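Catechol 1,2-dioxygenase (Pseudomonas putida, PDB 2AZQ) probably catalyses the iron(III)-dependent intradiol cleavage of catechol by dioxygen to cis,cis-muconate, the first step of its branch of the beta-ketoadipate pathway. Local coordinates at residues I192-Y197 / R218-H223; L116-V121 / R178-A183; R68-L73 / G203-C208; F83-Q88 / R103-P108. One frame throughout, in Å; residues are numbered along the deposited sequence.

Interaction 1 of 4, residues I192-Y197 / R218-H223; sequences IVPSGY and RPAHVH. With FE (Fe (III) ion), chain B.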
loop_
_atom_site.group_PDB
_atom_site.type_symbol
_atom_site.label_atom_id
_atom_site.label_comp_id
_atom_site.label_asym_id
_atom_site.label_seq_id
_atom_site.Cartn_x
_atom_site.Cartn_y
_atom_site.Cartn_z
ATOM N N ILE A 192 -3.959 -35.111 -2.918
ATOM C CA ILE A 192 -5.135 -34.922 -3.766
ATOM C C ILE A 192 -4.916 -33.868 -4.847
ATOM O O ILE A 192 -4.206 -32.880 -4.653
ATOM C CB ILE A 192 -6.401 -34.526 -2.965
ATOM C CG1 ILE A 192 -6.241 -33.131 -2.357
ATOM C CG2 ILE A 192 -6.682 -35.567 -1.885
ATOM C CD1 ILE A 192 -7.495 -32.618 -1.730
ATOM N N VAL A 193 -5.515 -34.084 -6.006
ATOM C CA VAL A 193 -5.365 -33.132 -7.096
ATOM C C VAL A 193 -5.907 -31.782 -6.649
ATOM O O VAL A 193 -7.058 -31.679 -6.281
ATOM C CB VAL A 193 -6.105 -33.634 -8.350
ATOM C CG1 VAL A 193 -6.084 -32.580 -9.397
ATOM C CG2 VAL A 193 -5.446 -34.915 -8.852
ATOM N N PRO A 194 -5.072 -30.734 -6.669
ATOM C CA PRO A 194 -5.466 -29.382 -6.257
ATOM C C PRO A 194 -6.230 -28.679 -7.335
ATOM O O PRO A 194 -6.135 -29.032 -8.482
ATOM C CB PRO A 194 -4.121 -28.709 -6.013
ATOM C CG PRO A 194 -3.323 -29.248 -7.163
ATOM C CD PRO A 194 -3.647 -30.749 -7.057
ATOM N N SER A 195 -6.992 -27.663 -6.979
ATOM C CA SER A 195 -7.724 -26.938 -8.006
ATOM C C SER A 195 -7.059 -25.600 -8.281
ATOM O O SER A 195 -6.323 -25.046 -7.430
ATOM C CB SER A 195 -9.168 -26.683 -7.572
ATOM O OG SER A 195 -9.796 -27.904 -7.274
ATOM N N GLY A 196 -7.298 -25.106 -9.493
ATOM C CA GLY A 196 -6.807 -23.797 -9.850
ATOM C C GLY A 196 -7.693 -22.888 -9.003
ATOM O O GLY A 196 -8.712 -23.333 -8.445
ATOM N N TYR A 197 -7.329 -21.622 -8.882
ATOM C CA TYR A 197 -8.117 -20.710 -8.078
ATOM C C TYR A 197 -8.059 -19.313 -8.625
ATOM O O TYR A 197 -7.228 -18.989 -9.449
ATOM C CB TYR A 197 -7.633 -20.766 -6.617
ATOM C CG TYR A 197 -6.135 -20.654 -6.410
ATOM C CD1 TYR A 197 -5.494 -19.396 -6.360
ATOM C CD2 TYR A 197 -5.350 -21.806 -6.278
ATOM C CE1 TYR A 197 -4.096 -19.291 -6.186
ATOM C CE2 TYR A 197 -3.959 -21.721 -6.106
ATOM C CZ TYR A 197 -3.331 -20.464 -6.068
ATOM O OH TYR A 197 -1.948 -20.395 -6.005
ATOM N N ARG A 218 -5.592 -18.761 -11.835
ATOM C CA ARG A 218 -4.336 -19.502 -11.955
ATOM C C ARG A 218 -4.626 -20.989 -12.201
ATOM O O ARG A 218 -5.664 -21.488 -11.812
ATOM C CB ARG A 218 -3.490 -19.380 -10.696
ATOM C CG ARG A 218 -3.046 -17.981 -10.359
ATOM C CD ARG A 218 -1.848 -18.077 -9.474
ATOM N NE ARG A 218 -0.882 -18.965 -10.101
ATOM C CZ ARG A 218 0.197 -19.443 -9.500
ATOM N NH1 ARG A 218 0.461 -19.108 -8.227
ATOM N NH2 ARG A 218 0.980 -20.297 -10.159
ATOM N N PRO A 219 -3.723 -21.703 -12.886
ATOM C CA PRO A 219 -3.871 -23.138 -13.179
ATOM C C PRO A 219 -3.589 -23.955 -11.917
ATOM O O PRO A 219 -2.944 -23.479 -10.990
ATOM C CB PRO A 219 -2.779 -23.393 -14.223
ATOM C CG PRO A 219 -2.499 -22.003 -14.777
ATOM C CD PRO A 219 -2.490 -21.207 -13.509
ATOM N N ALA A 220 -4.062 -25.190 -11.893
ATOM C CA ALA A 220 -3.790 -26.062 -10.760
ATOM C C ALA A 220 -2.255 -26.269 -10.700
ATOM O O ALA A 220 -1.601 -26.583 -11.713
ATOM C CB ALA A 220 -4.501 -27.387 -10.944
ATOM N N HIS A 221 -1.672 -26.091 -9.523
ATOM C CA HIS A 221 -0.248 -26.256 -9.401
ATOM C C HIS A 221 0.165 -26.730 -8.013
ATOM O O HIS A 221 -0.678 -26.915 -7.145
ATOM C CB HIS A 221 0.447 -24.934 -9.746
ATOM C CG HIS A 221 -0.014 -23.778 -8.911
ATOM N ND1 HIS A 221 -1.154 -23.060 -9.199
ATOM C CD2 HIS A 221 0.465 -23.275 -7.747
ATOM C CE1 HIS A 221 -1.357 -22.169 -8.247
ATOM N NE2 HIS A 221 -0.390 -22.280 -7.356
ATOM N N VAL A 222 1.465 -26.960 -7.830
ATOM C CA VAL A 222 1.975 -27.403 -6.543
ATOM C C VAL A 222 3.241 -26.612 -6.315
ATOM O O VAL A 222 4.116 -26.589 -7.158
ATOM C CB VAL A 222 2.302 -28.953 -6.527
ATOM C CG1 VAL A 222 2.590 -29.401 -5.139
ATOM C CG2 VAL A 222 1.163 -29.736 -7.085
ATOM N N HIS A 223 3.348 -25.923 -5.194
ATOM C CA HIS A 223 4.566 -25.112 -4.906
ATOM C C HIS A 223 5.742 -25.896 -4.276
ATOM O O HIS A 223 5.546 -26.798 -3.455
ATOM C CB HIS A 223 4.187 -23.992 -3.920
ATOM C CG HIS A 223 3.141 -23.043 -4.412
ATOM N ND1 HIS A 223 3.421 -21.954 -5.208
ATOM C CD2 HIS A 223 1.803 -23.026 -4.210
ATOM C CE1 HIS A 223 2.298 -21.310 -5.477
ATOM N NE2 HIS A 223 1.302 -21.941 -4.882
HETATM FE FE FE B . -0.414 -21.010 -5.321
#
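Tyr197 meets His221 at the ferric ion, and with His223 they supply three of the four protein ligands of the mononuclear iron centre of the intradiol dioxygenases; Tyr163 is the fourth. The compact side of the contact is the metal site. Tyr197 OH lies 1.8 Å from iron, with the ion in the plane of the phenol ring. NE2 of His221 binds it at 2.4 Å and NE2 of His223 at 2.0 Å. The phenol oxygen also lies at the edge of both imidazoles, near His221 NE2 because the two atoms share a metal, not a proton. Tyr197 CG stands between the backbone N and the carbonyl carbon (chi1 49°), a rotation that brings the ring across to the histidines. His221 is fixed from its other nitrogen: ND1 donates to Pro219 O at 2.6 Å, with the acceptor in the imidazole plane. One face of that ring is covered by Arg218, whose NH2 sits above its centre and is hydrogen-bonded to Gln237. With an alanine at Arg218, that imidazole face would probably lose its cover and Gln237 OE1 this hydrogen-bond donor. Away from the iron the contact is looser. The CB of Ser195 points away from the other segment, and its OG bonds to Thr159 O; Gly196, partly exposed, passes the Arg218 carbonyl by backbone alone. The bond from Tyr197 N to Arg218 O is weak, whereas Arg218 N reaches Tyr197 O at 2.9 Å.

Interaction 2 of 4, residues L116-V121 / R178-A183; sequences LAQGEV and RIITDA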
loop_
_atom_site.group_PDB
_atom_site.type_symbol
_atom_site.label_atom_id
_atom_site.label_comp_id
_atom_site.label_asym_id
_atom_site.label_seq_id
_atom_site.Cartn_x
_atom_site.Cartn_y
_atom_site.Cartn_z
ATOM N N LEU A 116 7.204 -32.481 9.201
ATOM C CA LEU A 116 8.368 -33.059 8.566
ATOM C C LEU A 116 8.356 -34.601 8.434
ATOM O O LEU A 116 8.002 -35.320 9.386
ATOM C CB LEU A 116 9.549 -32.568 9.388
ATOM C CG LEU A 116 10.958 -32.943 9.060
ATOM C CD1 LEU A 116 11.206 -32.842 7.559
ATOM C CD2 LEU A 116 11.822 -31.980 9.850
ATOM N N ALA A 117 8.769 -35.110 7.272
ATOM C CA ALA A 117 8.754 -36.564 7.056
ATOM C C ALA A 117 9.882 -37.137 6.194
ATOM O O ALA A 117 10.329 -36.496 5.237
ATOM C CB ALA A 117 7.379 -36.987 6.469
ATOM N N GLN A 118 10.316 -38.351 6.542
ATOM C CA GLN A 118 11.380 -39.067 5.829
ATOM C C GLN A 118 10.787 -39.752 4.596
ATOM O O GLN A 118 9.802 -40.463 4.714
ATOM C CB GLN A 118 11.974 -40.151 6.722
ATOM C CG GLN A 118 12.326 -39.693 8.129
ATOM C CD GLN A 118 13.442 -38.656 8.163
ATOM O OE1 GLN A 118 13.362 -37.609 7.518
ATOM N NE2 GLN A 118 14.487 -38.944 8.932
ATOM N N GLY A 119 11.376 -39.514 3.428
ATOM C CA GLY A 119 10.930 -40.124 2.183
ATOM C C GLY A 119 9.475 -40.241 1.739
ATOM O O GLY A 119 9.198 -40.091 0.559
ATOM N N GLU A 120 8.560 -40.535 2.654
ATOM C CA GLU A 120 7.138 -40.707 2.353
ATOM C C GLU A 120 6.255 -39.929 3.305
ATOM O O GLU A 120 6.605 -39.725 4.458
ATOM C CB GLU A 120 6.726 -42.189 2.471
ATOM C CG GLU A 120 6.901 -43.019 1.222
ATOM C CD GLU A 120 6.400 -44.456 1.386
ATOM O OE1 GLU A 120 6.935 -45.169 2.276
ATOM O OE2 GLU A 120 5.484 -44.874 0.621
ATOM N N VAL A 121 5.082 -39.538 2.835
ATOM C CA VAL A 121 4.143 -38.834 3.689
ATOM C C VAL A 121 2.773 -38.724 3.008
ATOM O O VAL A 121 2.677 -38.760 1.784
ATOM C CB VAL A 121 4.678 -37.385 4.034
ATOM C CG1 VAL A 121 4.616 -36.488 2.827
ATOM C CG2 VAL A 121 3.903 -36.795 5.182
ATOM N N ARG A 178 7.084 -31.101 4.636
ATOM C CA ARG A 178 8.483 -31.065 4.306
ATOM C C ARG A 178 8.933 -32.525 4.248
ATOM O O ARG A 178 9.003 -33.214 5.269
ATOM C CB ARG A 178 9.262 -30.256 5.337
ATOM C CG ARG A 178 9.349 -28.758 5.037
ATOM C CD ARG A 178 10.137 -28.053 6.137
ATOM N NE ARG A 178 9.387 -28.100 7.383
ATOM C CZ ARG A 178 9.916 -28.001 8.598
ATOM N NH1 ARG A 178 11.219 -27.848 8.760
ATOM N NH2 ARG A 178 9.130 -28.062 9.664
ATOM N N ILE A 179 9.182 -32.986 3.022
ATOM C CA ILE A 179 9.613 -34.365 2.744
ATOM C C ILE A 179 11.129 -34.452 2.601
ATOM O O ILE A 179 11.703 -33.710 1.824
ATOM C CB ILE A 179 8.970 -34.895 1.412
ATOM C CG1 ILE A 179 7.457 -35.032 1.562
ATOM C CG2 ILE A 179 9.527 -36.245 1.066
ATOM C CD1 ILE A 179 6.728 -35.391 0.288
ATOM N N ILE A 180 11.771 -35.341 3.354
ATOM C CA ILE A 180 13.239 -35.542 3.263
ATOM C C ILE A 180 13.550 -36.642 2.240
ATOM O O ILE A 180 13.041 -37.752 2.373
ATOM C CB ILE A 180 13.866 -36.060 4.580
ATOM C CG1 ILE A 180 13.496 -35.156 5.763
ATOM C CG2 ILE A 180 15.353 -36.207 4.390
ATOM C CD1 ILE A 180 13.819 -33.723 5.584
ATOM N N THR A 181 14.378 -36.385 1.238
ATOM C CA THR A 181 14.636 -37.464 0.274
ATOM C C THR A 181 15.439 -38.619 0.878
ATOM O O THR A 181 16.306 -38.392 1.714
ATOM C CB THR A 181 15.352 -36.957 -1.032
ATOM O OG1 THR A 181 16.503 -36.166 -0.713
ATOM C CG2 THR A 181 14.392 -36.164 -1.882
ATOM N N ASP A 182 15.130 -39.856 0.468
ATOM C CA ASP A 182 15.842 -41.049 0.965
ATOM C C ASP A 182 17.178 -41.374 0.232
ATOM O O ASP A 182 17.656 -40.609 -0.618
ATOM C CB ASP A 182 14.899 -42.270 0.947
ATOM C CG ASP A 182 14.425 -42.655 -0.453
ATOM O OD1 ASP A 182 13.342 -43.270 -0.572
ATOM O OD2 ASP A 182 15.128 -42.378 -1.443
ATOM N N ALA A 183 17.789 -42.500 0.589
ATOM C CA ALA A 183 19.057 -42.922 -0.010
ATOM C C ALA A 183 19.047 -42.801 -1.520
ATOM O O ALA A 183 20.038 -42.394 -2.119
ATOM C CB ALA A 183 19.379 -44.367 0.384
#
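Leu116, Ala117 and Gln118 pair in turn with Arg178, Ile179 and Ile180 as a short parallel ladder, joining strand 116-118 to strand 176-180 in the mixed sheet of the catalytic domain, a member of the transthyretin clan. Backbone bonds come first. Ala117 grips the partner strand from both ends of its residue, N donating to Arg178 O at 2.8 Å and O accepting from Ile180 N. Gly119 N then bonds to Ile180 O, closing the ladder. Positive phi (45°) at Gly119, a value that favours glycine, accompanies a change of partner: the 116-121 segment parts from strand 176-180 and runs on, weakly bonded, as strand 120-122 beside strand 186-192. Weaker CA-H...O contacts add to the pairing, among them Leu116 CA to Arg178 O at 3.4 Å.

Side-chain contacts lie on both faces. On that of Leu116 and Ile180 the two side chains touch through their CD1 methyls. Gln118 folds back at chi2 (-65°), and its polar OE1 lies against the aliphatic chain of Ile180 at CG1. Arg178 shares this face, with Leu116 CD1 against its CB, and its polar end bonds through NH2 to Ala114 O. The face of Ala117 and Ile179 turns inward, where Ile179 also packs on Val152 and Leu154 of strand 151-155. There, beyond the glycine, Val121 comes across Ile179, with CG1 of Val121 3.4 Å from CG1 of Ile179.

Interaction 3 of 4, residues R68-L73 / G203-C208; sequences RNEAGL and GPTQEC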
loop_
_atom_site.group_PDB
_atom_site.type_symbol
_atom_site.label_atom_id
_atom_site.label_comp_id
_atom_site.label_asym_id
_atom_site.label_seq_id
_atom_site.Cartn_x
_atom_site.Cartn_y
_atom_site.Cartn_z
ATOM N N ARG A 68 -6.464 -6.011 3.256
ATOM C CA ARG A 68 -6.988 -7.332 2.874
ATOM C C ARG A 68 -5.715 -8.185 2.834
ATOM O O ARG A 68 -5.738 -9.429 2.796
ATOM C CB ARG A 68 -7.653 -7.303 1.477
ATOM C CG ARG A 68 -9.050 -6.709 1.437
ATOM C CD ARG A 68 -10.104 -7.734 1.855
ATOM N NE ARG A 68 -11.284 -7.112 2.467
ATOM C CZ ARG A 68 -12.354 -6.630 1.830
ATOM N NH1 ARG A 68 -12.442 -6.682 0.502
ATOM N NH2 ARG A 68 -13.352 -6.091 2.541
ATOM N N ASN A 69 -4.603 -7.455 2.856
ATOM C CA ASN A 69 -3.262 -8.007 2.810
ATOM C C ASN A 69 -2.931 -8.678 1.464
ATOM O O ASN A 69 -2.367 -9.764 1.430
ATOM C CB ASN A 69 -3.095 -8.964 3.986
ATOM C CG ASN A 69 -3.542 -8.319 5.326
ATOM O OD1 ASN A 69 -3.385 -7.093 5.527
ATOM N ND2 ASN A 69 -4.077 -9.140 6.248
ATOM N N GLU A 70 -3.253 -8.000 0.359
ATOM C CA GLU A 70 -3.024 -8.545 -0.963
ATOM C C GLU A 70 -1.899 -7.885 -1.765
ATOM O O GLU A 70 -1.837 -8.014 -2.977
ATOM C CB GLU A 70 -4.319 -8.490 -1.771
ATOM C CG GLU A 70 -5.490 -9.196 -1.132
ATOM C CD GLU A 70 -6.663 -9.337 -2.086
ATOM O OE1 GLU A 70 -6.800 -8.451 -2.947
ATOM O OE2 GLU A 70 -7.452 -10.301 -1.960
ATOM N N ALA A 71 -1.001 -7.195 -1.091
ATOM C CA ALA A 71 0.090 -6.534 -1.774
ATOM C C ALA A 71 0.947 -7.534 -2.553
ATOM O O ALA A 71 1.440 -7.225 -3.644
ATOM C CB ALA A 71 0.940 -5.777 -0.762
ATOM N N GLY A 72 1.141 -8.720 -1.999
ATOM C CA GLY A 72 1.933 -9.706 -2.695
ATOM C C GLY A 72 1.099 -10.258 -3.840
ATOM O O GLY A 72 1.618 -10.593 -4.902
ATOM N N LEU A 73 -0.211 -10.331 -3.647
ATOM C CA LEU A 73 -1.076 -10.852 -4.686
ATOM C C LEU A 73 -1.165 -9.918 -5.899
ATOM O O LEU A 73 -1.332 -10.356 -7.022
ATOM C CB LEU A 73 -2.448 -11.092 -4.116
ATOM C CG LEU A 73 -3.293 -12.060 -4.930
ATOM C CD1 LEU A 73 -2.628 -13.426 -4.947
ATOM C CD2 LEU A 73 -4.679 -12.127 -4.313
ATOM N N GLY A 203 -12.271 -8.445 -3.994
ATOM C CA GLY A 203 -11.058 -8.029 -3.320
ATOM C C GLY A 203 -10.323 -6.964 -4.117
ATOM O O GLY A 203 -10.571 -6.799 -5.319
ATOM N N PRO A 204 -9.361 -6.272 -3.492
ATOM C CA PRO A 204 -8.575 -5.207 -4.121
ATOM C C PRO A 204 -7.848 -5.618 -5.404
ATOM O O PRO A 204 -7.860 -4.879 -6.400
ATOM C CB PRO A 204 -7.599 -4.801 -3.009
ATOM C CG PRO A 204 -8.371 -5.135 -1.749
ATOM C CD PRO A 204 -8.869 -6.516 -2.129
ATOM N N THR A 205 -7.202 -6.779 -5.380
ATOM C CA THR A 205 -6.483 -7.252 -6.552
ATOM C C THR A 205 -7.388 -7.375 -7.789
ATOM O O THR A 205 -7.124 -6.794 -8.847
ATOM C CB THR A 205 -5.839 -8.598 -6.264
ATOM O OG1 THR A 205 -4.962 -8.459 -5.139
ATOM C CG2 THR A 205 -5.068 -9.096 -7.475
ATOM N N GLN A 206 -8.470 -8.118 -7.652
ATOM C CA GLN A 206 -9.389 -8.305 -8.756
ATOM C C GLN A 206 -10.023 -6.986 -9.206
ATOM O O GLN A 206 -10.242 -6.766 -10.393
ATOM C CB GLN A 206 -10.487 -9.309 -8.364
ATOM C CG GLN A 206 -11.368 -9.669 -9.517
ATOM C CD GLN A 206 -10.554 -10.217 -10.684
ATOM O OE1 GLN A 206 -10.681 -9.753 -11.819
ATOM N NE2 GLN A 206 -9.708 -11.215 -10.403
ATOM N N GLU A 207 -10.321 -6.085 -8.281
ATOM C CA GLU A 207 -10.936 -4.864 -8.753
ATOM C C GLU A 207 -9.945 -4.151 -9.643
ATOM O O GLU A 207 -10.360 -3.490 -10.600
ATOM C CB GLU A 207 -11.470 -3.986 -7.604
ATOM C CG GLU A 207 -10.650 -2.827 -7.177
ATOM C CD GLU A 207 -11.253 -2.143 -5.946
ATOM O OE1 GLU A 207 -11.449 -2.827 -4.907
ATOM O OE2 GLU A 207 -11.522 -0.922 -6.000
ATOM N N CYS A 208 -8.645 -4.309 -9.386
ATOM C CA CYS A 208 -7.672 -3.673 -10.259
ATOM C C CYS A 208 -7.656 -4.385 -11.622
ATOM O O CYS A 208 -7.816 -3.754 -12.669
ATOM C CB CYS A 208 -6.274 -3.707 -9.655
ATOM S SG CYS A 208 -5.085 -2.905 -10.761
#
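Thr205, Glu70 and Pro204 contribute most of this buried contact, which joins the helical N-terminal region to helix 204-212 of the catalytic domain. Glu70 is the acceptor. Its chain leaves the backbone with CG beside the backbone N (chi1 -57°) and runs on extended, carrying OE1 to the first turn of the opposing helix. Thr205 N donates to Glu70 OE1 at 3.0 Å, a nearly straight bond that arrives close to the line of the C-O bond. Thr205 OG1 donates to the same oxygen at 2.9 Å, but from above the carboxylate plane. OG1 lies beside the backbone N of Thr205 (chi1 -58°), a rotation that brings the hydroxyl to the same oxygen as the N-H. Leu73 CD2 packs on this hydroxyl at 3.8 Å. The CD of Pro204 lies against Glu70 OE1, and the ring is crossed by Arg68, whose CG lies 3.6 Å from Pro204 CD; Leu65 of helix 52-68 touches both Glu70 and Pro204. Replacing Glu70 by an alanine would probably leave Thr205 N and OG1 without the acceptor that ties the helix start to this region.

Each side of the contact is itself a helix beginning: Glu70 is the N-cap residue of helix 71-77, and Gly203 that of helix 204-212. A carboxylate placed against the amino end of a helix, with two donors on one oxygen, would be expected to favour its negative form.

Interaction 4 of 4, residues F83-Q88 / R103-P108; sequences FLDLLQ and RTIEGP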
loop_
_atom_site.group_PDB
_atom_site.type_symbol
_atom_site.label_atom_id
_atom_site.label_comp_id
_atom_site.label_asym_id
_atom_site.label_seq_id
_atom_site.Cartn_x
_atom_site.Cartn_y
_atom_site.Cartn_z
ATOM N N PHE A 83 8.676 -10.880 -13.303
ATOM C CA PHE A 83 9.761 -10.015 -13.739
ATOM C C PHE A 83 11.023 -10.181 -12.883
ATOM O O PHE A 83 12.150 -10.126 -13.400
ATOM C CB PHE A 83 9.336 -8.548 -13.705
ATOM C CG PHE A 83 10.479 -7.600 -13.949
ATOM C CD1 PHE A 83 11.048 -7.480 -15.215
ATOM C CD2 PHE A 83 11.065 -6.913 -12.881
ATOM C CE1 PHE A 83 12.184 -6.699 -15.420
ATOM C CE2 PHE A 83 12.207 -6.122 -13.080
ATOM C CZ PHE A 83 12.765 -6.019 -14.355
ATOM N N LEU A 84 10.850 -10.356 -11.575
ATOM C CA LEU A 84 12.023 -10.540 -10.742
ATOM C C LEU A 84 12.747 -11.830 -11.107
ATOM O O LEU A 84 13.974 -11.834 -11.184
ATOM C CB LEU A 84 11.671 -10.545 -9.249
ATOM C CG LEU A 84 11.222 -9.221 -8.655
ATOM C CD1 LEU A 84 10.673 -9.444 -7.257
ATOM C CD2 LEU A 84 12.412 -8.226 -8.668
ATOM N N ASP A 85 12.016 -12.921 -11.345
ATOM C CA ASP A 85 12.702 -14.163 -11.700
ATOM C C ASP A 85 13.427 -13.987 -13.042
ATOM O O ASP A 85 14.485 -14.593 -13.269
ATOM C CB ASP A 85 11.750 -15.367 -11.825
ATOM C CG ASP A 85 11.022 -15.712 -10.536
ATOM O OD1 ASP A 85 11.598 -15.642 -9.439
ATOM O OD2 ASP A 85 9.853 -16.105 -10.639
ATOM N N LEU A 86 12.865 -13.164 -13.929
ATOM C CA LEU A 86 13.501 -12.961 -15.219
ATOM C C LEU A 86 14.836 -12.295 -15.050
ATOM O O LEU A 86 15.822 -12.668 -15.696
ATOM C CB LEU A 86 12.629 -12.115 -16.154
ATOM C CG LEU A 86 11.392 -12.855 -16.684
ATOM C CD1 LEU A 86 10.674 -12.024 -17.724
ATOM C CD2 LEU A 86 11.826 -14.195 -17.274
ATOM N N LEU A 87 14.851 -11.312 -14.161
ATOM C CA LEU A 87 16.040 -10.532 -13.876
ATOM C C LEU A 87 17.018 -11.393 -13.092
ATOM O O LEU A 87 18.227 -11.232 -13.214
ATOM C CB LEU A 87 15.659 -9.276 -13.069
ATOM C CG LEU A 87 16.708 -8.180 -12.855
ATOM C CD1 LEU A 87 17.019 -7.511 -14.181
ATOM C CD2 LEU A 87 16.175 -7.135 -11.885
ATOM N N GLN A 88 16.495 -12.312 -12.287
ATOM C CA GLN A 88 17.369 -13.175 -11.508
ATOM C C GLN A 88 18.012 -14.131 -12.490
ATOM O O GLN A 88 19.175 -14.492 -12.335
ATOM C CB GLN A 88 16.584 -13.933 -10.453
ATOM C CG GLN A 88 17.469 -14.523 -9.411
ATOM C CD GLN A 88 18.493 -13.498 -8.937
ATOM O OE1 GLN A 88 18.138 -12.432 -8.405
ATOM N NE2 GLN A 88 19.779 -13.810 -9.152
ATOM N N ARG A 103 13.298 -21.739 -12.338
ATOM C CA ARG A 103 12.658 -21.209 -11.160
ATOM C C ARG A 103 11.373 -20.477 -11.572
ATOM O O ARG A 103 11.147 -20.211 -12.745
ATOM C CB ARG A 103 13.633 -20.284 -10.421
ATOM C CG ARG A 103 13.323 -18.799 -10.474
ATOM C CD ARG A 103 13.891 -18.073 -11.667
ATOM N NE ARG A 103 15.351 -18.084 -11.689
ATOM C CZ ARG A 103 16.119 -17.799 -10.644
ATOM N NH1 ARG A 103 17.446 -17.830 -10.757
ATOM N NH2 ARG A 103 15.552 -17.508 -9.481
ATOM N N THR A 104 10.506 -20.197 -10.615
ATOM C CA THR A 104 9.267 -19.489 -10.902
ATOM C C THR A 104 8.669 -18.927 -9.610
ATOM O O THR A 104 8.867 -19.472 -8.522
ATOM C CB THR A 104 8.253 -20.394 -11.668
ATOM O OG1 THR A 104 7.175 -19.574 -12.120
ATOM C CG2 THR A 104 7.706 -21.520 -10.792
ATOM N N ILE A 105 7.924 -17.842 -9.722
ATOM C CA ILE A 105 7.411 -17.181 -8.545
ATOM C C ILE A 105 6.948 -18.058 -7.413
ATOM O O ILE A 105 6.374 -19.120 -7.619
ATOM C CB ILE A 105 6.296 -16.175 -8.869
ATOM C CG1 ILE A 105 4.973 -16.895 -9.156
ATOM C CG2 ILE A 105 6.771 -15.256 -10.000
ATOM C CD1 ILE A 105 3.776 -15.968 -9.205
ATOM N N GLU A 106 7.226 -17.586 -6.200
ATOM C CA GLU A 106 6.859 -18.254 -4.950
ATOM C C GLU A 106 5.368 -18.142 -4.613
ATOM O O GLU A 106 4.743 -19.127 -4.228
ATOM C CB GLU A 106 7.672 -17.657 -3.794
ATOM C CG GLU A 106 7.178 -18.045 -2.401
ATOM C CD GLU A 106 8.042 -17.474 -1.264
ATOM O OE1 GLU A 106 7.612 -17.543 -0.097
ATOM O OE2 GLU A 106 9.148 -16.965 -1.523
ATOM N N GLY A 107 4.801 -16.947 -4.764
ATOM C CA GLY A 107 3.405 -16.760 -4.394
ATOM C C GLY A 107 3.342 -16.192 -2.975
ATOM O O GLY A 107 4.330 -16.233 -2.234
ATOM N N PRO A 108 2.185 -15.679 -2.549
ATOM C CA PRO A 108 2.045 -15.099 -1.210
ATOM C C PRO A 108 1.540 -16.005 -0.092
ATOM O O PRO A 108 1.414 -15.536 1.048
ATOM C CB PRO A 108 1.052 -13.992 -1.464
ATOM C CG PRO A 108 0.029 -14.771 -2.313
ATOM C CD PRO A 108 0.917 -15.552 -3.296
#
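Asp85 and Arg103 share most of the surface where helix 80-94 meets the loop 103-108, yet their charges do not meet in a salt bridge. Between these two residues the touching is done by carbon. Asp85 CB rests on Arg103 CD at 3.5 Å, while Asp85 OD1 stays 4.4 Å from Arg103 NH2. The shape of the arginine explains this: it is bent at chi2 (-87°) and again at chi3 (-63°), curling its aliphatic part over Asp85 before the guanidinium swings on along the helix. There one face of the guanidinium lies over Gln88, whose CB is offset toward the rim of the group, and Gln88 CG comes to 3.5 Å from Arg103 NH2. Gln88 holds CG anti to its own nitrogen (chi1 -164°), setting its first carbons against the flat group, and a bend further out leads the amide away. The charge of Arg103 is met further along the same helix, by salt bridges from NE to Asp89 and from NH1 to Asp92.

Asp85 sends its other oxygen toward the loop. OD2 faces Ile105 N, but at an angle too poor for a hydrogen bond, and Ile105 CG2 lies beside it at 3.3 Å. Arg255 also touches both Asp85 and Arg103. The loop itself is laid on strand 234-240, where Thr104 makes backbone bonds with Thr235. On the helix, Phe83, Leu84 and Leu86 pack on Ile5, Phe55 and Ile11 of the second subunit, so helix 80-94 stands between the catalytic sheet and the other chain.

In the fold
Interactions 1 and 3 are buried, interaction 4 partly so, and interaction 2 lies at the surface. Interactions 1 and 2 belong to the same sheet, with centres about 22 Å apart: metal coordination dominates the first, a backbone ladder with aliphatic contacts the second. Interactions 3 and 4 instead join the N-terminal helices to the catalytic domain, and both touch the second subunit. Their acids differ: one carboxylate accepts two hydrogen bonds from a helix start, the other forms no hydrogen bond or salt bridge across its contact, its CB resting on an arginine chain. Interaction 4 reaches interaction 1 where Glu106 O approaches His223, and interaction 3 where Pro108 meets Leu73, placing the 103-108 loop between the N-terminal helices and the iron-site residues.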